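Local structure of bifunctional protein PutA (Bdellovibrio bacteriovorus, 5UR2) at residues V662-A667 and G676-I681; V672-L677 and I691-G696. The protein probably oxidises proline to glutamate in two steps, pairing an FAD-dependent proline dehydrogenase with an NAD-dependent L-glutamate gamma-semialdehyde dehydrogenase. One frame throughout, in Å; residues are numbered along the deposited sequence.

How the contacts relate
Both contacts hold helix 671-684 against two parallel, neighbouring strands of one mixed sheet, and their centres lie only about 3 Å apart. Contact 1, wholly interior, ties the helix back to strand 661-665, which precedes it; contact 2, which extends to the partly exposed Trp675, ties it forward to strand 691-693, which follows. Between the strands Val662 O lies 2.8 Å from Asn692 N in a probable backbone hydrogen bond. The chemistry changes along the helix: contact 1 is a cluster of thioether and aliphatic groups, whereas contact 2, nearer the helix start, sets one phenyl ring against alanine, tryptophan and the helix backbone. Met678 of contact 1 bridges them, its CE packing 3.5 Å from Ile691 O.

Contact 1 of 2, residues V662-A667 and G676-I681; sequences VVMKPA and GLMKMI
Met664 of strand 661-665 reaches across to Leu677, Met678 and Ile681 of helix 671-684, the first strand-to-helix interface of a beta-alpha-beta unit in the Rossmann-like part of the aldehyde dehydrogenase fold. The strand and helix segments run roughly antiparallel, at 156°, with their axes 11.7 Å apart, and a long, slender side chain suits that gap. At chi1 59° Met664 CG is tucked over its own main chain, flanked by N and C, and from there the chain runs out extended (chi2 169°), carrying CE to the helix surface.

Three different helix side chains receive it. Met664 SD lies 4.3 Å from Leu677 CD2, a loose apolar contact at the thioether. The terminal methyl does more: Met664 CE approaches Met678 SD to 3.6 Å, the two methionines crossing obliquely, and meets Ile681 CD1 tip to tip at 3.9 Å. Leu677 and Ile681, one helical turn apart, bring branched aliphatic groups to the same side, and helix 646-657 adds Leu648 and Val652 around Met664.

The alternation of the strand sorts its valines: Val662, on the same side as Met664, also packs on helix 646-657, at Ala655, while Val663 turns to the other side of the sheet and packs on Leu694. On the helix, Met678 bends at chi2, which turns its sulfur toward the strand, and the same methyl touches the base of that side chain, Met664 CE lying 4.1 Å from Met678 CB.

Contact 2 of 2, residues V672-L677 and I691-G696; sequences VVAWGL and INFLPG
Phe693 meets helix 671-684 at Ala674 and Trp675, just past the turn where the backbone N-H groups of Val672 and Val673 bond the carboxylate of Glu582. The valine side chains serve another interface, packing on Thr578 of helix 572-583. Ala674 then points at the strand, and its small methyl lets the ring come close to the backbone: Phe693 CE1 lies 3.7 Å from Ala674 CB and 3.6 Å from Ala674 O. At Trp675 the same ring reaches the main chain, with Phe693 CZ 3.6 Å from Trp675 N, approaching obliquely to the ring. The two aromatic side chains cross at about a right angle, and Phe693 CE2 comes to the edge of the indole, near its plane, 3.8 Å from Trp675 CE3. The large apolar indole suits this partly exposed position because it spans from Phe693 to Val497 and Val500 of strand 495-501; Val497 also touches Phe693.

Phe693 gets this reach from CG lying opposite the backbone N (chi1 -179°), and Pro695 CD stands 3.7 Å above one face of its ring, toward the rim. The flat phenyl ring thus bridges helix and strand, closing the second half of the beta-alpha-beta crossover, an arrangement characteristic of Rossmann-type folds.

Contact 1 of 2, residues V662-A667 and G676-I681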
loop_
_atom_site.group_PDB
_atom_site.type_symbol
_atom_site.label_atom_id
_atom_site.label_comp_id
_atom_site.label_asym_id
_atom_site.label_seq_id
_atom_site.Cartn_x
_atom_site.Cartn_y
_atom_site.Cartn_z
ATOM N N VAL B 662 15.425 -18.733 -7.798
ATOM C CA VAL B 662 15.866 -17.961 -8.956
ATOM C C VAL B 662 16.807 -18.778 -9.833
ATOM O O VAL B 662 17.713 -19.451 -9.335
ATOM C CB VAL B 662 16.581 -16.664 -8.509
ATOM C CG1 VAL B 662 17.204 -15.971 -9.711
ATOM C CG2 VAL B 662 15.615 -15.740 -7.785
ATOM N N VAL B 663 16.592 -18.715 -11.146
ATOM C CA VAL B 663 17.608 -19.069 -12.130
ATOM C C VAL B 663 17.923 -17.784 -12.882
ATOM O O VAL B 663 17.046 -17.226 -13.555
ATOM C CB VAL B 663 17.145 -20.159 -13.097
ATOM C CG1 VAL B 663 18.278 -20.467 -14.089
ATOM C CG2 VAL B 663 16.702 -21.405 -12.335
ATOM N N MET B 664 19.143 -17.287 -12.750
ATOM C CA MET B 664 19.514 -16.051 -13.423
ATOM C C MET B 664 20.380 -16.377 -14.637
ATOM O O MET B 664 21.328 -17.166 -14.546
ATOM C CB MET B 664 20.217 -15.074 -12.477
ATOM C CG MET B 664 21.495 -15.585 -11.831
ATOM S SD MET B 664 22.343 -14.204 -11.030
ATOM C CE MET B 664 23.209 -15.022 -9.715
ATOM N N LYS B 665 20.004 -15.794 -15.779
ATOM C CA LYS B 665 20.670 -15.931 -17.068
ATOM C C LYS B 665 21.230 -14.563 -17.433
ATOM O O LYS B 665 20.525 -13.734 -18.025
ATOM C CB LYS B 665 19.677 -16.415 -18.129
ATOM C CG LYS B 665 20.273 -17.313 -19.197
ATOM C CD LYS B 665 21.362 -16.628 -19.993
ATOM C CE LYS B 665 20.789 -15.549 -20.895
ATOM N NZ LYS B 665 21.839 -14.868 -21.713
ATOM N N PRO B 666 22.476 -14.272 -17.098
ATOM C CA PRO B 666 23.023 -12.936 -17.368
ATOM C C PRO B 666 23.323 -12.741 -18.848
ATOM O O PRO B 666 23.444 -13.693 -19.623
ATOM C CB PRO B 666 24.316 -12.918 -16.543
ATOM C CG PRO B 666 24.766 -14.387 -16.585
ATOM C CD PRO B 666 23.475 -15.191 -16.520
ATOM N N ALA B 667 23.449 -11.474 -19.229
ATOM C CA ALA B 667 23.837 -11.117 -20.591
ATOM C C ALA B 667 25.273 -11.552 -20.894
ATOM O O ALA B 667 26.164 -11.419 -20.054
ATOM C CB ALA B 667 23.694 -9.604 -20.785
ATOM N N GLY B 676 30.660 -12.181 -10.351
ATOM C CA GLY B 676 30.917 -11.544 -9.072
ATOM C C GLY B 676 29.686 -11.516 -8.182
ATOM O O GLY B 676 29.782 -11.755 -6.975
ATOM N N LEU B 677 28.506 -11.252 -8.766
ATOM C CA LEU B 677 27.279 -11.266 -7.968
ATOM C C LEU B 677 27.025 -12.642 -7.365
ATOM O O LEU B 677 26.671 -12.755 -6.183
ATOM C CB LEU B 677 26.072 -10.817 -8.803
ATOM C CG LEU B 677 24.710 -10.894 -8.087
ATOM C CD1 LEU B 677 24.600 -9.940 -6.889
ATOM C CD2 LEU B 677 23.547 -10.635 -9.049
ATOM N N MET B 678 27.201 -13.701 -8.161
ATOM C CA MET B 678 26.945 -15.048 -7.655
ATOM C C MET B 678 27.889 -15.403 -6.504
ATOM O O MET B 678 27.476 -16.034 -5.522
ATOM C CB MET B 678 27.076 -16.063 -8.797
ATOM C CG MET B 678 26.684 -17.486 -8.401
ATOM S SD MET B 678 24.996 -17.578 -7.833
ATOM C CE MET B 678 25.002 -19.147 -6.968
ATOM N N LYS B 679 29.156 -14.996 -6.601
ATOM C CA LYS B 679 30.121 -15.292 -5.542
ATOM C C LYS B 679 29.741 -14.593 -4.243
ATOM O O LYS B 679 29.949 -15.134 -3.146
ATOM C CB LYS B 679 31.528 -14.880 -5.994
ATOM C CG LYS B 679 32.118 -15.850 -7.016
ATOM C CD LYS B 679 32.096 -17.269 -6.440
ATOM C CE LYS B 679 32.264 -18.348 -7.496
ATOM N NZ LYS B 679 31.836 -19.689 -6.961
ATOM N N MET B 680 29.216 -13.369 -4.349
ATOM C CA MET B 680 28.766 -12.648 -3.170
ATOM C C MET B 680 27.499 -13.278 -2.607
ATOM O O MET B 680 27.336 -13.378 -1.384
ATOM C CB MET B 680 28.533 -11.168 -3.508
ATOM C CG MET B 680 29.765 -10.424 -4.014
ATOM S SD MET B 680 29.541 -8.633 -4.163
ATOM C CE MET B 680 28.447 -8.470 -5.569
ATOM N N ILE B 681 26.611 -13.740 -3.488
ATOM C CA ILE B 681 25.416 -14.445 -3.041
ATOM C C ILE B 681 25.806 -15.686 -2.256
ATOM O O ILE B 681 25.298 -15.923 -1.155
ATOM C CB ILE B 681 24.512 -14.780 -4.249
ATOM C CG1 ILE B 681 23.711 -13.539 -4.679
ATOM C CG2 ILE B 681 23.591 -15.956 -3.964
ATOM C CD1 ILE B 681 23.117 -13.661 -6.045
#

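Contact 2 of 2, residues V672-L677 and I691-G696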
loop_
_atom_site.group_PDB
_atom_site.type_symbol
_atom_site.label_atom_id
_atom_site.label_comp_id
_atom_site.label_asym_id
_atom_site.label_seq_id
_atom_site.Cartn_x
_atom_site.Cartn_y
_atom_site.Cartn_z
ATOM N N VAL B 672 30.993 -11.689 -16.497
ATOM C CA VAL B 672 31.999 -11.534 -15.441
ATOM C C VAL B 672 31.441 -10.708 -14.284
ATOM O O VAL B 672 31.659 -11.032 -13.107
ATOM C CB VAL B 672 33.299 -10.924 -15.999
ATOM C CG1 VAL B 672 34.312 -10.748 -14.896
ATOM C CG2 VAL B 672 33.870 -11.807 -17.077
ATOM N N VAL B 673 30.682 -9.651 -14.586
ATOM C CA VAL B 673 30.043 -8.890 -13.509
ATOM C C VAL B 673 29.097 -9.787 -12.723
ATOM O O VAL B 673 29.107 -9.810 -11.483
ATOM C CB VAL B 673 29.305 -7.660 -14.073
ATOM C CG1 VAL B 673 28.453 -6.978 -12.985
ATOM C CG2 VAL B 673 30.296 -6.664 -14.649
ATOM N N ALA B 674 28.265 -10.542 -13.436
ATOM C CA ALA B 674 27.266 -11.374 -12.771
ATOM C C ALA B 674 27.912 -12.515 -11.995
ATOM O O ALA B 674 27.370 -12.968 -10.978
ATOM C CB ALA B 674 26.273 -11.898 -13.796
ATOM N N TRP B 675 29.046 -13.011 -12.486
ATOM C CA TRP B 675 29.823 -13.997 -11.747
ATOM C C TRP B 675 30.227 -13.445 -10.387
ATOM O O TRP B 675 30.077 -14.122 -9.362
ATOM C CB TRP B 675 31.023 -14.390 -12.606
ATOM C CG TRP B 675 32.173 -15.146 -11.989
ATOM C CD1 TRP B 675 33.423 -14.652 -11.733
ATOM C CD2 TRP B 675 32.215 -16.539 -11.649
ATOM N NE1 TRP B 675 34.238 -15.651 -11.240
ATOM C CE2 TRP B 675 33.519 -16.817 -11.177
ATOM C CE3 TRP B 675 31.274 -17.579 -11.692
ATOM C CZ2 TRP B 675 33.901 -18.088 -10.736
ATOM C CZ3 TRP B 675 31.659 -18.844 -11.260
ATOM C CH2 TRP B 675 32.959 -19.084 -10.780
ATOM N N GLY B 676 30.660 -12.181 -10.351
ATOM C CA GLY B 676 30.917 -11.544 -9.072
ATOM C C GLY B 676 29.686 -11.516 -8.182
ATOM O O GLY B 676 29.782 -11.755 -6.975
ATOM N N LEU B 677 28.506 -11.252 -8.766
ATOM C CA LEU B 677 27.279 -11.266 -7.968
ATOM C C LEU B 677 27.025 -12.642 -7.365
ATOM O O LEU B 677 26.671 -12.755 -6.183
ATOM C CB LEU B 677 26.072 -10.817 -8.803
ATOM C CG LEU B 677 24.710 -10.894 -8.087
ATOM C CD1 LEU B 677 24.600 -9.940 -6.889
ATOM C CD2 LEU B 677 23.547 -10.635 -9.049
ATOM N N ILE B 691 19.359 -19.596 -5.449
ATOM C CA ILE B 691 19.748 -18.777 -6.588
ATOM C C ILE B 691 20.727 -19.589 -7.429
ATOM O O ILE B 691 21.696 -20.135 -6.897
ATOM C CB ILE B 691 20.365 -17.439 -6.125
ATOM C CG1 ILE B 691 19.296 -16.601 -5.412
ATOM C CG2 ILE B 691 20.927 -16.655 -7.295
ATOM C CD1 ILE B 691 19.835 -15.484 -4.556
ATOM N N ASN B 692 20.451 -19.716 -8.727
ATOM C CA ASN B 692 21.311 -20.478 -9.621
ATOM C C ASN B 692 21.815 -19.593 -10.752
ATOM O O ASN B 692 21.085 -18.742 -11.264
ATOM C CB ASN B 692 20.585 -21.703 -10.180
ATOM C CG ASN B 692 20.050 -22.600 -9.078
ATOM O OD1 ASN B 692 20.748 -23.494 -8.596
ATOM N ND2 ASN B 692 18.828 -22.317 -8.625
ATOM N N PHE B 693 23.070 -19.812 -11.133
ATOM C CA PHE B 693 23.810 -18.962 -12.058
ATOM C C PHE B 693 23.984 -19.706 -13.377
ATOM O O PHE B 693 24.756 -20.673 -13.454
ATOM C CB PHE B 693 25.159 -18.602 -11.461
ATOM C CG PHE B 693 25.991 -17.697 -12.325
ATOM C CD1 PHE B 693 25.586 -16.398 -12.587
ATOM C CD2 PHE B 693 27.216 -18.125 -12.813
ATOM C CE1 PHE B 693 26.384 -15.546 -13.342
ATOM C CE2 PHE B 693 28.020 -17.286 -13.574
ATOM C CZ PHE B 693 27.607 -15.999 -13.842
ATOM N N LEU B 694 23.283 -19.246 -14.414
ATOM C CA LEU B 694 23.145 -19.972 -15.677
ATOM C C LEU B 694 23.590 -19.096 -16.842
ATOM O O LEU B 694 22.757 -18.641 -17.638
ATOM C CB LEU B 694 21.697 -20.429 -15.875
ATOM C CG LEU B 694 21.458 -21.367 -17.071
ATOM C CD1 LEU B 694 22.021 -22.754 -16.797
ATOM C CD2 LEU B 694 19.992 -21.447 -17.422
ATOM N N PRO B 695 24.894 -18.871 -16.996
ATOM C CA PRO B 695 25.372 -18.130 -18.171
ATOM C C PRO B 695 25.134 -18.910 -19.462
ATOM O O PRO B 695 25.055 -20.145 -19.473
ATOM C CB PRO B 695 26.870 -17.952 -17.888
ATOM C CG PRO B 695 27.213 -19.083 -16.983
ATOM C CD PRO B 695 26.005 -19.323 -16.137
ATOM N N GLY B 696 24.985 -18.179 -20.558
ATOM C CA GLY B 696 24.759 -18.821 -21.838
ATOM C C GLY B 696 24.058 -17.893 -22.810
ATOM O O GLY B 696 23.919 -16.694 -22.566
#